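Local coordinates for protein cellulosomal scaffoldin (Acetivibrio cellulolyticus, PDB 3ZUC) that binds crystalline cellulose as the family 3b carbohydrate-binding module of a cellulosome's major scaffoldin, at residues 117-120 with 121-124. Numbering follows the deposited sequence.
With CA (calcium ion), chain B.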
# COMPACT_ATOMS: atom_id res chain seq x y z
N ASN A 117 -8.56 -11.58 14.40
CA ASN A 117 -7.60 -10.53 14.61
C ASN A 117 -6.25 -10.74 13.94
O ASN A 117 -5.76 -11.86 13.77
CB ASN A 117 -7.37 -10.29 16.10
CG ASN A 117 -8.56 -9.65 16.78
OD1 ASN A 117 -9.34 -8.94 16.17
ND2 ASN A 117 -8.69 -9.92 18.06
N TYR A 118 -5.64 -9.61 13.63
CA TYR A 118 -4.23 -9.43 13.35
C TYR A 118 -3.50 -8.91 14.60
O TYR A 118 -4.13 -8.30 15.46
CB TYR A 118 -4.05 -8.35 12.28
CG TYR A 118 -4.65 -8.65 10.93
CD1 TYR A 118 -3.97 -9.41 10.00
CD2 TYR A 118 -5.87 -8.13 10.56
CE1 TYR A 118 -4.49 -9.64 8.74
CE2 TYR A 118 -6.40 -8.36 9.32
CZ TYR A 118 -5.70 -9.10 8.39
OH TYR A 118 -6.28 -9.32 7.16
N ASN A 119 -2.18 -9.13 14.66
CA ASN A 119 -1.28 -8.38 15.54
C ASN A 119 -0.49 -7.42 14.67
O ASN A 119 0.42 -7.83 13.95
CB ASN A 119 -0.31 -9.29 16.30
CG ASN A 119 0.74 -8.51 17.03
OD1 ASN A 119 0.51 -7.36 17.42
ND2 ASN A 119 1.91 -9.11 17.22
N GLN A 120 -0.84 -6.14 14.68
CA GLN A 120 -0.16 -5.18 13.82
C GLN A 120 1.28 -4.92 14.26
O GLN A 120 2.11 -4.49 13.44
CB GLN A 120 -0.91 -3.85 13.76
CG GLN A 120 -2.34 -3.98 13.29
CD GLN A 120 -2.83 -2.69 12.69
OE1 GLN A 120 -2.51 -2.39 11.53
NE2 GLN A 120 -3.58 -1.90 13.45
N ALA A 121 1.57 -5.12 15.54
CA ALA A 121 2.80 -4.60 16.10
C ALA A 121 4.06 -5.17 15.46
O ALA A 121 5.08 -4.48 15.42
CB ALA A 121 2.85 -4.85 17.61
N ASP A 122 4.00 -6.41 14.98
CA ASP A 122 5.15 -7.04 14.36
C ASP A 122 5.23 -6.88 12.85
O ASP A 122 6.12 -7.45 12.23
CB ASP A 122 5.23 -8.52 14.73
CG ASP A 122 4.16 -9.38 14.06
OD1 ASP A 122 3.07 -8.85 13.76
OD2 ASP A 122 4.42 -10.59 13.86
N ASP A 123 4.32 -6.12 12.24
CA ASP A 123 4.28 -6.06 10.80
C ASP A 123 5.36 -5.13 10.24
O ASP A 123 5.49 -3.99 10.68
CB ASP A 123 2.91 -5.57 10.34
CG ASP A 123 1.80 -6.56 10.66
OD1 ASP A 123 2.11 -7.75 10.88
OD2 ASP A 123 0.61 -6.13 10.64
N TYR A 124 6.07 -5.60 9.22
CA TYR A 124 7.16 -4.84 8.61
C TYR A 124 6.72 -3.43 8.22
O TYR A 124 7.46 -2.47 8.46
CB TYR A 124 7.67 -5.60 7.38
CG TYR A 124 8.78 -4.97 6.61
CD1 TYR A 124 8.55 -4.12 5.54
CD2 TYR A 124 10.09 -5.30 6.89
CE1 TYR A 124 9.58 -3.59 4.80
CE2 TYR A 124 11.13 -4.78 6.17
CZ TYR A 124 10.88 -3.92 5.12
OH TYR A 124 11.94 -3.40 4.41
CA CA B . 1.19 -9.34 12.34
O HOH W 1 2.49 -11.70 15.85
O HOH W 2 -0.33 -3.63 10.15
O HOH W 3 -0.82 -8.30 11.35
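Directly after strand 118-119 the chain folds into a type I beta turn, closed by a 3.0 Å hydrogen bond from Asp123 N to Gln120 O, with Ala121 and Asp122 at its corners. Asn119 overlaps it with an Asx turn: its OD1 accepts the N-H of Ala121 at 3.1 Å, the donor lying 64° above the carbonyl plane. With CG of Asn119 anti to the backbone N (chi1 171°), OD1 comes against the N and CB of Ala121 and ND2 turns toward the Asp122 carboxylate, while the backbone O of Asn119 binds calcium at 2.3 Å. Asp122 OD1 binds the calcium ion at 2.4 Å, and its carboxylate lies almost parallel to the Asn119 amide, the planes 8° apart; a water accepts from Asn119 ND2 and donates weakly to Asp122 OD2. Asp123 OD1 binds the ion, whereas Asp123 OD2 accepts from the calcium-bound water and from a second water, each 2.7 Å away, the latter also donating to Gln120 OE1. The other end of that amide, NE2, is held by the carbonyls of Gly14 and Gln16. Thr48 OG1 and Asp50 OD2 also bind the seven-coordinate calcium, a hallmark of the family 3 cellulose-binding beta sandwich, here tying the turn to the loop after strand 42-47.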